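Local coordinates for aldehyde dehydrogenase family protein (Pseudomonas syringae pv. tomato str. DC3000, PDB 5IUU), which probably oxidises aldehydes to carboxylic acids with an NAD(P)+ coenzyme, and binds NAD+, NADH and indole-3-acetate, at residues T425-A430 / A447-S452; M463-G468 / R477-H482; G118-G123 / P170-C175; L231-D236 / G257-K262. All coordinates share one frame; numbering follows the deposited sequence.

Interaction 1 of 4, residues T425-A430 / A447-S452; sequences TPYGLA and ALRAGS
Y427 turns one face of its ring to the aliphatic stem of R449. The R449 CB atom stands 4.0 Å from the centroid of the Y427 ring, a CH-pi contact shifted toward the rim formed by CE1 and CZ. Further along the arginine, CD passes the phenol oxygen, with R449 CD 3.4 Å from Y427 OH. Bends at chi2 (-127°) and chi3 (63°) then carry the guanidinium clear of the ring, their planes 73° apart. Its polar end belongs to the subunit interface: NH2 bonds to P157 O of the second subunit, and NH1 weakly to V158 O of the same neighbour.

The backbone contacts belong to a beta-alpha-beta crossover, in which strand 430-434, helix 438-447 and strand 452-455 follow one another and the two strands run parallel at one margin of the chain's own six-stranded sheet; at S452 the sheet runs on in parallel into a strand of the second subunit. S452 N donates to L429 O over 3.2 Å, in a bent bond, and a weak bond joins G451 N to G428 O. Two CA-H...O contacts supplement them, A450 CA to G428 O at 3.2 Å and A430 CA to S452 O at 3.1 Å.

Further side-chain packing is slight: the A450 methyl rests on backbone, its CB 3.8 Å from A430 C, whereas the L429 side chain turns from the 447-452 loop and packs on F467 of strand 467-468.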
loop_
_atom_site.group_PDB
_atom_site.type_symbol
_atom_site.label_atom_id
_atom_site.label_comp_id
_atom_site.label_asym_id
_atom_site.label_seq_id
_atom_site.Cartn_x
_atom_site.Cartn_y
_atom_site.Cartn_z
ATOM N N THR A 425 4.682 6.553 32.660
ATOM C CA THR A 425 5.578 7.611 32.227
ATOM C C THR A 425 4.836 8.616 31.362
ATOM O O THR A 425 3.915 8.230 30.633
ATOM C CB THR A 425 6.758 7.010 31.445
ATOM O OG1 THR A 425 7.370 5.978 32.227
ATOM C CG2 THR A 425 7.829 8.056 31.151
ATOM N N PRO A 426 5.195 9.910 31.428
ATOM C CA PRO A 426 4.913 10.837 30.320
ATOM C C PRO A 426 5.320 10.302 28.949
ATOM O O PRO A 426 4.991 10.914 27.926
ATOM C CB PRO A 426 5.745 12.076 30.682
ATOM C CG PRO A 426 5.885 12.029 32.163
ATOM C CD PRO A 426 5.752 10.593 32.609
ATOM N N TYR A 427 6.069 9.193 28.940
ATOM C CA TYR A 427 6.515 8.414 27.774
ATOM C C TYR A 427 7.817 9.024 27.261
ATOM O O TYR A 427 8.244 10.054 27.798
ATOM C CB TYR A 427 5.422 8.345 26.704
ATOM C CG TYR A 427 4.256 7.494 27.146
ATOM C CD1 TYR A 427 4.450 6.379 27.949
ATOM C CD2 TYR A 427 2.962 7.817 26.784
ATOM C CE1 TYR A 427 3.377 5.604 28.368
ATOM C CE2 TYR A 427 1.883 7.057 27.193
ATOM C CZ TYR A 427 2.094 5.949 27.986
ATOM O OH TYR A 427 1.017 5.187 28.394
ATOM N N GLY A 428 8.505 8.393 26.303
ATOM C CA GLY A 428 8.192 7.095 25.730
ATOM C C GLY A 428 8.587 7.082 24.267
ATOM O O GLY A 428 7.817 6.673 23.390
ATOM N N LEU A 429 9.797 7.579 24.008
ATOM C CA LEU A 429 10.291 7.645 22.640
ATOM C C LEU A 429 10.717 6.272 22.158
ATOM O O LEU A 429 10.442 5.891 21.015
ATOM C CB LEU A 429 11.464 8.617 22.553
ATOM C CG LEU A 429 11.784 9.238 21.191
ATOM C CD1 LEU A 429 10.539 9.921 20.649
ATOM C CD2 LEU A 429 12.933 10.236 21.306
ATOM N N ALA A 430 11.377 5.514 23.023
ATOM C CA ALA A 430 11.992 4.263 22.626
ATOM C C ALA A 430 11.865 3.274 23.774
ATOM O O ALA A 430 11.503 3.639 24.895
ATOM C CB ALA A 430 13.452 4.487 22.233
ATOM N N ALA A 447 2.826 -4.415 24.106
ATOM C CA ALA A 447 2.251 -3.712 25.247
ATOM C C ALA A 447 2.964 -2.404 25.573
ATOM O O ALA A 447 2.380 -1.564 26.259
ATOM C CB ALA A 447 2.251 -4.619 26.479
ATOM N N LEU A 448 4.195 -2.188 25.101
ATOM C CA LEU A 448 4.897 -0.960 25.449
ATOM C C LEU A 448 4.379 0.222 24.636
ATOM O O LEU A 448 4.180 0.123 23.425
ATOM C CB LEU A 448 6.403 -1.117 25.232
ATOM C CG LEU A 448 7.074 -2.108 26.185
ATOM C CD1 LEU A 448 8.485 -2.400 25.738
ATOM C CD2 LEU A 448 7.050 -1.563 27.612
ATOM N N ARG A 449 4.191 1.361 25.306
ATOM C CA ARG A 449 3.781 2.589 24.622
ATOM C C ARG A 449 5.029 3.402 24.280
ATOM O O ARG A 449 5.428 4.332 24.980
ATOM C CB ARG A 449 2.804 3.374 25.484
ATOM C CG ARG A 449 1.834 2.476 26.230
ATOM C CD ARG A 449 0.418 2.894 25.983
ATOM N NE ARG A 449 0.045 2.761 24.586
ATOM C CZ ARG A 449 -1.103 3.207 24.091
ATOM N NH1 ARG A 449 -1.967 3.811 24.900
ATOM N NH2 ARG A 449 -1.390 3.048 22.803
ATOM N N ALA A 450 5.659 3.023 23.177
ATOM C CA ALA A 450 6.852 3.690 22.679
ATOM C C ALA A 450 6.797 3.680 21.161
ATOM O O ALA A 450 6.304 2.728 20.556
ATOM C CB ALA A 450 8.142 3.013 23.173
ATOM N N GLY A 451 7.299 4.746 20.546
ATOM C CA GLY A 451 7.322 4.787 19.095
ATOM C C GLY A 451 8.296 3.803 18.478
ATOM O O GLY A 451 8.089 3.349 17.349
ATOM N N SER A 452 9.361 3.459 19.200
ATOM C CA SER A 452 10.354 2.491 18.751
ATOM C C SER A 452 10.566 1.463 19.850
ATOM O O SER A 452 10.847 1.827 20.994
ATOM C CB SER A 452 11.693 3.160 18.414
ATOM O OG SER A 452 11.566 4.092 17.355
#

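Interaction 2 of 4, residues M463-G468 / R477-H482; sequences MTAPFG and RDKSLH
The guanidinium of R477 has G468 C over one face, 3.5 Å above the plane and displaced toward the rim. NH2 reaches the second subunit, with a salt bridge to E489 and a hydrogen bond to L490 O there. Beside the flat group, R477 CD packs 3.4 Å from G468 CA, close to a glycine without a side chain to intervene. The F467 ring makes no such overlap: with CG anti to the backbone N (chi1 180°) it swings off the hairpin and meets L429.

F467 and D478 form an antiparallel hydrogen-bonded pair in the short hairpin of strands 467-468 and 477-478. The bond from D478 N to F467 O is weak, and the return bond from F467 N to D478 O is modelled so short that its exact length is doubtful. Further along, S480 N donates to M463 O over 3.0 Å, almost in line with the C=O bond. P466 CB packs on R477 CB at 3.5 Å. K479 lays CB against A465 O, and its CD and CE pass beside the M463 thioether in a modelled contact too close to be trusted.

The carboxylates of D478 and E267, the predicted active-site glutamate, come close together, and D478 has K486 and K177 as long, weak ion-pair partners. The hairpin thus ties this charged cluster to the subunit interface: those lysines would probably temper the negative charge of D478, while the neighbour's E489 would probably offset the charge of R477.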
loop_
_atom_site.group_PDB
_atom_site.type_symbol
_atom_site.label_atom_id
_atom_site.label_comp_id
_atom_site.label_asym_id
_atom_site.label_seq_id
_atom_site.Cartn_x
_atom_site.Cartn_y
_atom_site.Cartn_z
ATOM N N MET A 463 17.022 3.250 7.810
ATOM C CA MET A 463 16.213 4.357 7.307
ATOM C C MET A 463 14.756 3.943 7.118
ATOM O O MET A 463 13.873 4.809 7.124
ATOM C CB MET A 463 16.791 4.888 5.993
ATOM C CG MET A 463 17.772 6.060 6.158
ATOM S SD MET A 463 17.088 7.469 7.096
ATOM C CE MET A 463 15.609 7.910 6.181
ATOM N N THR A 464 14.479 2.628 6.971
ATOM C CA THR A 464 13.107 2.125 6.834
ATOM C C THR A 464 12.311 2.150 8.192
ATOM O O THR A 464 11.188 1.602 8.217
ATOM C CB THR A 464 13.105 0.709 6.228
ATOM O OG1 THR A 464 13.507 -0.260 7.205
ATOM C CG2 THR A 464 14.073 0.627 5.035
ATOM N N ALA A 465 12.823 2.846 9.219
ATOM C CA ALA A 465 12.302 2.846 10.596
ATOM C C ALA A 465 11.678 4.175 10.985
ATOM O O ALA A 465 12.430 5.110 11.296
ATOM C CB ALA A 465 13.436 2.531 11.574
ATOM N N PRO A 466 10.349 4.312 11.090
ATOM C CA PRO A 466 9.822 5.590 11.585
ATOM C C PRO A 466 10.174 5.784 13.068
ATOM O O PRO A 466 9.926 4.913 13.902
ATOM C CB PRO A 466 8.308 5.480 11.356
ATOM C CG PRO A 466 8.014 4.058 11.301
ATOM C CD PRO A 466 9.273 3.341 10.830
ATOM N N PHE A 467 10.793 6.921 13.382
ATOM C CA PHE A 467 11.249 7.265 14.712
ATOM C C PHE A 467 10.363 8.371 15.286
ATOM O O PHE A 467 10.243 9.448 14.697
ATOM C CB PHE A 467 12.729 7.680 14.695
ATOM C CG PHE A 467 13.291 8.059 16.051
ATOM C CD1 PHE A 467 13.795 9.334 16.254
ATOM C CD2 PHE A 467 13.352 7.144 17.094
ATOM C CE1 PHE A 467 14.348 9.703 17.486
ATOM C CE2 PHE A 467 13.908 7.520 18.344
ATOM C CZ PHE A 467 14.400 8.794 18.528
ATOM N N GLY A 468 9.739 8.100 16.430
ATOM C CA GLY A 468 8.793 9.013 17.035
ATOM C C GLY A 468 8.291 8.454 18.354
ATOM O O GLY A 468 8.739 7.402 18.821
ATOM N N ARG A 477 6.409 10.878 12.878
ATOM C CA ARG A 477 7.560 9.993 12.914
ATOM C C ARG A 477 8.585 10.448 11.892
ATOM O O ARG A 477 8.268 10.566 10.708
ATOM C CB ARG A 477 7.154 8.542 12.638
ATOM C CG ARG A 477 6.127 7.954 13.609
ATOM C CD ARG A 477 6.807 7.404 14.850
ATOM N NE ARG A 477 5.874 6.857 15.835
ATOM C CZ ARG A 477 5.087 7.583 16.628
ATOM N NH1 ARG A 477 5.095 8.911 16.564
ATOM N NH2 ARG A 477 4.280 6.973 17.486
ATOM N N ASP A 478 9.801 10.709 12.354
ATOM C CA ASP A 478 10.925 10.825 11.447
ATOM C C ASP A 478 11.217 9.467 10.815
ATOM O O ASP A 478 10.901 8.413 11.378
ATOM C CB ASP A 478 12.167 11.351 12.186
ATOM C CG ASP A 478 12.121 12.872 12.421
ATOM O OD1 ASP A 478 11.367 13.575 11.706
ATOM O OD2 ASP A 478 12.841 13.362 13.325
ATOM N N LYS A 479 11.849 9.512 9.629
ATOM C CA LYS A 479 12.326 8.362 8.849
ATOM C C LYS A 479 11.186 7.534 8.259
ATOM O O LYS A 479 10.018 7.738 8.624
ATOM C CB LYS A 479 13.212 7.458 9.711
ATOM C CG LYS A 479 14.386 8.138 10.377
ATOM C CD LYS A 479 15.648 7.850 9.696
ATOM C CE LYS A 479 16.037 6.452 10.045
ATOM N NZ LYS A 479 15.796 6.108 11.469
ATOM N N SER A 480 11.510 6.610 7.340
ATOM C CA SER A 480 10.573 5.701 6.668
ATOM C C SER A 480 9.700 6.374 5.625
ATOM O O SER A 480 9.804 7.586 5.407
ATOM C CB SER A 480 9.659 4.995 7.657
ATOM O OG SER A 480 10.378 3.953 8.235
ATOM N N LEU A 481 8.861 5.586 4.942
ATOM C CA LEU A 481 7.942 6.201 3.994
ATOM C C LEU A 481 6.914 7.050 4.723
ATOM O O LEU A 481 6.469 8.073 4.193
ATOM C CB LEU A 481 7.255 5.142 3.130
ATOM C CG LEU A 481 8.139 4.326 2.185
ATOM C CD1 LEU A 481 7.275 3.464 1.266
ATOM C CD2 LEU A 481 9.062 5.231 1.381
ATOM N N HIS A 482 6.564 6.669 5.955
ATOM C CA HIS A 482 5.640 7.472 6.753
ATOM C C HIS A 482 6.195 8.851 7.067
ATOM O O HIS A 482 5.410 9.766 7.340
ATOM C CB HIS A 482 5.292 6.745 8.053
ATOM C CG HIS A 482 4.603 5.438 7.832
ATOM N ND1 HIS A 482 3.268 5.348 7.494
ATOM C CD2 HIS A 482 5.070 4.167 7.869
ATOM C CE1 HIS A 482 2.942 4.077 7.340
ATOM N NE2 HIS A 482 4.016 3.340 7.570
#

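Interaction 3 of 4, residues G118-G123 / P170-C175; sequences GVDIPG and PLMMAC
M172 and D120 meet at about a right angle, the methionine methyl set over the flat face of the aspartate carboxylate. M172 CE is 3.5 Å from D120 CG and nearly as close to both carboxylate oxygens, so it approaches the group from above and not from its edge. The unusual first torsion of M172 (chi1 -139°) directs its chain toward helix 113-134, and a turn at chi3 (-39°) brings the methyl up to D120. On the way M172 CG slides past the backbone, 3.5 Å from D120 O and 3.7 Å from G123 C, where the lack of a side chain on G123 leaves the sulfur passage. V119 CG1 touches the same methyl more loosely, at 4.2 Å from M172 CE. The polar end of D120 is held by a salt bridge from OD2 to K111.

I121 and L171 form a second crossing, also near a right angle: I121 CG1 lies 3.8 Å from L171 CD2, with I121 CD1 alongside.

The helix segments approach to 8.1 Å between axes, 29° from parallel, and the 118-123 segment has a pi-type turn and a kink at P122. Helix 98-109 packs on I121 and P170, and its E105 accepts a hydrogen bond from L171 N; helix 198-210 packs on L171 through T199 and I203. Helix 170-183 itself links the parallel strands 149-164 and 187-191 in the Rossmann-like sheet, just after the indole-3-acetate-binding residues N168 and F169.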
loop_
_atom_site.group_PDB
_atom_site.type_symbol
_atom_site.label_atom_id
_atom_site.label_comp_id
_atom_site.label_asym_id
_atom_site.label_seq_id
_atom_site.Cartn_x
_atom_site.Cartn_y
_atom_site.Cartn_z
ATOM N N GLY A 118 32.050 8.645 11.384
ATOM C CA GLY A 118 31.638 7.278 11.166
ATOM C C GLY A 118 30.142 7.073 11.232
ATOM O O GLY A 118 29.640 6.127 10.632
ATOM N N VAL A 119 29.415 7.937 11.942
ATOM C CA VAL A 119 27.976 7.753 12.112
ATOM C C VAL A 119 27.179 8.937 11.577
ATOM O O VAL A 119 26.334 8.774 10.688
ATOM C CB VAL A 119 27.623 7.486 13.589
ATOM C CG1 VAL A 119 26.113 7.223 13.748
ATOM C CG2 VAL A 119 28.435 6.311 14.118
ATOM N N ASP A 120 27.420 10.137 12.115
ATOM C CA ASP A 120 26.489 11.243 11.890
ATOM C C ASP A 120 26.491 11.724 10.445
ATOM O O ASP A 120 25.427 11.909 9.847
ATOM C CB ASP A 120 26.802 12.398 12.835
ATOM C CG ASP A 120 26.449 12.080 14.270
ATOM O OD1 ASP A 120 26.878 11.013 14.759
ATOM O OD2 ASP A 120 25.723 12.881 14.899
ATOM N N ILE A 121 27.667 11.957 9.873
ATOM C CA ILE A 121 27.731 12.499 8.515
ATOM C C ILE A 121 27.258 11.451 7.509
ATOM O O ILE A 121 26.443 11.784 6.627
ATOM C CB ILE A 121 29.138 13.017 8.164
ATOM C CG1 ILE A 121 29.316 14.467 8.623
ATOM C CG2 ILE A 121 29.367 12.929 6.655
ATOM C CD1 ILE A 121 28.977 14.738 10.079
ATOM N N PRO A 122 27.723 10.192 7.579
ATOM C CA PRO A 122 27.142 9.177 6.687
ATOM C C PRO A 122 25.656 8.965 6.926
ATOM O O PRO A 122 24.917 8.717 5.966
ATOM C CB PRO A 122 27.952 7.915 7.015
ATOM C CG PRO A 122 29.243 8.418 7.594
ATOM C CD PRO A 122 28.829 9.625 8.383
ATOM N N GLY A 123 25.203 9.045 8.183
ATOM C CA GLY A 123 23.786 8.884 8.458
ATOM C C GLY A 123 22.969 10.033 7.907
ATOM O O GLY A 123 21.851 9.839 7.416
ATOM N N PRO A 170 23.369 17.354 15.266
ATOM C CA PRO A 170 22.968 18.544 14.487
ATOM C C PRO A 170 22.782 18.269 13.003
ATOM O O PRO A 170 21.756 18.659 12.439
ATOM C CB PRO A 170 24.119 19.543 14.740
ATOM C CG PRO A 170 24.891 18.995 15.919
ATOM C CD PRO A 170 24.683 17.505 15.909
ATOM N N LEU A 171 23.740 17.607 12.348
ATOM C CA LEU A 171 23.568 17.375 10.916
ATOM C C LEU A 171 22.587 16.240 10.640
ATOM O O LEU A 171 21.748 16.354 9.743
ATOM C CB LEU A 171 24.905 17.079 10.246
ATOM C CG LEU A 171 24.790 16.816 8.742
ATOM C CD1 LEU A 171 24.135 18.001 8.045
ATOM C CD2 LEU A 171 26.161 16.537 8.148
ATOM N N MET A 172 22.678 15.141 11.393
ATOM C CA MET A 172 21.822 13.992 11.120
ATOM C C MET A 172 20.353 14.309 11.384
ATOM O O MET A 172 19.482 13.897 10.610
ATOM C CB MET A 172 22.271 12.795 11.954
ATOM C CG MET A 172 22.235 11.469 11.206
ATOM S SD MET A 172 22.289 10.014 12.280
ATOM C CE MET A 172 23.457 10.481 13.556
ATOM N N MET A 173 20.054 15.022 12.477
ATOM C CA MET A 173 18.669 15.407 12.743
ATOM C C MET A 173 18.156 16.355 11.669
ATOM O O MET A 173 16.995 16.257 11.247
ATOM C CB MET A 173 18.541 16.070 14.119
ATOM C CG MET A 173 18.073 15.190 15.275
ATOM S SD MET A 173 16.672 14.091 14.924
ATOM C CE MET A 173 15.484 15.183 14.132
ATOM N N ALA A 174 19.008 17.288 11.227
ATOM C CA ALA A 174 18.611 18.185 10.152
ATOM C C ALA A 174 18.296 17.400 8.886
ATOM O O ALA A 174 17.294 17.669 8.218
ATOM C CB ALA A 174 19.702 19.228 9.888
ATOM N N CYS A 175 19.129 16.406 8.554
ATOM C CA CYS A 175 18.893 15.627 7.346
ATOM C C CYS A 175 17.650 14.745 7.459
ATOM O O CYS A 175 17.003 14.462 6.439
ATOM C CB CYS A 175 20.121 14.788 7.022
ATOM S SG CYS A 175 21.507 15.823 6.460
#

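Interaction 4 of 4, residues L231-D236 / G257-K262; sequences LALHMD and GESNMK
K262 drives its ammonium group into the turn after A232, joining the ends of two helices, 224-232 and 246-258, that precede and follow strand 239-244 in the Rossmann-like, nucleotide-binding part of the fold.

Charged hydrogen bonding dominates. K262 NZ donates to A232 O and to H234 O, each at 2.7 Å, and within its own loop to N260 OD1 at 2.9 Å. S259 OG is a weaker fourth partner, which must share a hydrogen with one of the other three acceptors. The grip is uneven in direction: the nitrogen stands 58° out of the A232 carbonyl plane but is tilted only 30° from that of H234. CG of K262 is wedged between its backbone N and carbonyl carbon (chi1 56°), and bends at chi3 and chi4 curl the chain so that NZ returns over its own loop. A positive group here would probably be stabilised by the carbonyl at the C-terminal end of helix 224-232.

Neutral polar links add to this. N260 ND2 gives a weak bond to M235 O at 3.2 Å and a second bond to V237 O. S259 OG bonds to Y255 O and A256 O, keeping the serine tied to helix 246-258, whose Y255 binds NAD+.

Van der Waals contact comes mainly from M235, which folds back at chi2 and chi3 to set SD 3.4 Å from S259 C. S259 CB, in turn, packs on L233 O at 3.3 Å.

Beyond the lysine, H234 ties the turn to itself, its ND1 accepting from D236 N at 2.9 Å while NE2 bonds to Q60 OE1.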
loop_
_atom_site.group_PDB
_atom_site.type_symbol
_atom_site.label_atom_id
_atom_site.label_comp_id
_atom_site.label_asym_id
_atom_site.label_seq_id
_atom_site.Cartn_x
_atom_site.Cartn_y
_atom_site.Cartn_z
ATOM N N LEU A 231 9.497 31.893 13.696
ATOM C CA LEU A 231 9.048 30.955 12.673
ATOM C C LEU A 231 7.781 30.233 13.125
ATOM O O LEU A 231 6.839 30.067 12.342
ATOM C CB LEU A 231 10.162 29.953 12.338
ATOM C CG LEU A 231 11.431 30.477 11.638
ATOM C CD1 LEU A 231 12.521 29.424 11.716
ATOM C CD2 LEU A 231 11.164 30.865 10.178
ATOM N N ALA A 232 7.732 29.841 14.400
ATOM C CA ALA A 232 6.571 29.141 14.941
ATOM C C ALA A 232 5.326 30.012 14.923
ATOM O O ALA A 232 4.197 29.495 14.827
ATOM C CB ALA A 232 6.868 28.679 16.366
ATOM N N LEU A 233 5.508 31.326 15.029
ATOM C CA LEU A 233 4.428 32.299 14.993
ATOM C C LEU A 233 4.163 32.843 13.601
ATOM O O LEU A 233 3.219 33.612 13.428
ATOM C CB LEU A 233 4.746 33.463 15.933
ATOM C CG LEU A 233 4.605 33.137 17.416
ATOM C CD1 LEU A 233 5.260 34.234 18.255
ATOM C CD2 LEU A 233 3.108 32.998 17.754
ATOM N N HIS A 234 4.958 32.476 12.601
ATOM C CA HIS A 234 4.815 33.141 11.314
ATOM C C HIS A 234 3.519 32.725 10.632
ATOM O O HIS A 234 3.144 31.549 10.637
ATOM C CB HIS A 234 6.006 32.852 10.397
ATOM C CG HIS A 234 6.122 33.840 9.282
ATOM N ND1 HIS A 234 5.365 33.756 8.137
ATOM C CD2 HIS A 234 6.856 34.972 9.168
ATOM C CE1 HIS A 234 5.642 34.781 7.350
ATOM N NE2 HIS A 234 6.546 35.531 7.951
ATOM N N MET A 235 2.840 33.703 10.033
ATOM C CA MET A 235 1.523 33.477 9.458
ATOM C C MET A 235 1.575 32.872 8.066
ATOM O O MET A 235 0.518 32.556 7.509
ATOM C CB MET A 235 0.724 34.794 9.416
ATOM C CG MET A 235 0.436 35.389 10.804
ATOM S SD MET A 235 -0.776 34.431 11.736
ATOM C CE MET A 235 -2.235 34.662 10.711
ATOM N N ASP A 236 2.762 32.705 7.481
ATOM C CA ASP A 236 2.871 32.064 6.175
ATOM C C ASP A 236 3.714 30.794 6.215
ATOM O O ASP A 236 4.124 30.295 5.159
ATOM C CB ASP A 236 3.434 33.050 5.146
ATOM C CG ASP A 236 3.029 32.705 3.735
ATOM O OD1 ASP A 236 1.894 32.219 3.553
ATOM O OD2 ASP A 236 3.840 32.905 2.808
ATOM N N GLY A 257 -1.502 27.835 17.595
ATOM C CA GLY A 257 -2.866 28.277 17.840
ATOM C C GLY A 257 -3.003 29.786 17.877
ATOM O O GLY A 257 -4.020 30.331 17.444
ATOM N N GLU A 258 -1.973 30.483 18.359
ATOM C CA GLU A 258 -2.010 31.937 18.406
ATOM C C GLU A 258 -1.807 32.584 17.045
ATOM O O GLU A 258 -2.031 33.794 16.917
ATOM C CB GLU A 258 -0.950 32.449 19.384
ATOM C CG GLU A 258 -1.300 32.191 20.840
ATOM C CD GLU A 258 -0.152 32.477 21.787
ATOM O OE1 GLU A 258 0.962 32.775 21.302
ATOM O OE2 GLU A 258 -0.375 32.414 23.022
ATOM N N SER A 259 -1.402 31.822 16.021
ATOM C CA SER A 259 -1.017 32.425 14.758
ATOM C C SER A 259 -1.954 31.921 13.679
ATOM O O SER A 259 -3.022 32.508 13.466
ATOM C CB SER A 259 0.477 32.178 14.454
ATOM O OG SER A 259 0.833 30.804 14.553
ATOM N N ASN A 260 -1.592 30.868 12.928
ATOM C CA ASN A 260 -2.300 30.530 11.698
ATOM C C ASN A 260 -2.729 29.069 11.663
ATOM O O ASN A 260 -3.001 28.545 10.578
ATOM C CB ASN A 260 -1.441 30.857 10.463
ATOM C CG ASN A 260 -0.239 29.913 10.304
ATOM O OD1 ASN A 260 0.263 29.343 11.281
ATOM N ND2 ASN A 260 0.222 29.747 9.063
ATOM N N MET A 261 -2.776 28.399 12.817
ATOM C CA MET A 261 -3.200 27.000 12.884
ATOM C C MET A 261 -2.285 26.102 12.043
ATOM O O MET A 261 -2.731 25.094 11.486
ATOM C CB MET A 261 -4.671 26.847 12.440
ATOM C CG MET A 261 -5.518 25.819 13.206
ATOM S SD MET A 261 -7.052 25.377 12.307
ATOM C CE MET A 261 -7.731 26.988 12.017
ATOM N N LYS A 262 -1.005 26.475 11.900
ATOM C CA LYS A 262 -0.075 25.641 11.140
ATOM C C LYS A 262 -0.016 24.228 11.722
ATOM O O LYS A 262 -0.194 24.017 12.921
ATOM C CB LYS A 262 1.336 26.262 11.138
ATOM C CG LYS A 262 1.924 26.519 12.535
ATOM C CD LYS A 262 3.376 27.050 12.487
ATOM C CE LYS A 262 3.494 28.385 11.727
ATOM N NZ LYS A 262 2.917 29.549 12.479
#

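Overall arrangement
Interactions 1 and 2 touch through L429 and S452 against F467, so the strand-leading loops and the hairpin form one continuous region, and both bind the second subunit through an arginine. Interaction 2 is well buried and adjoins interaction 3, where D478 OD2 meets M173 CE at 3.3 Å. Interaction 3, buried nearest the centre of the chain, is helix packing led by a methionine against an aspartate and backbone, with a leucine-isoleucine contact; no other chain touches it. Interaction 4, partly buried like interaction 1, also touches the second subunit, its centre about 29 Å from those of interactions 1 and 3. There a lysine replaces the backbone pairing of interactions 1 and 2 as the main tie.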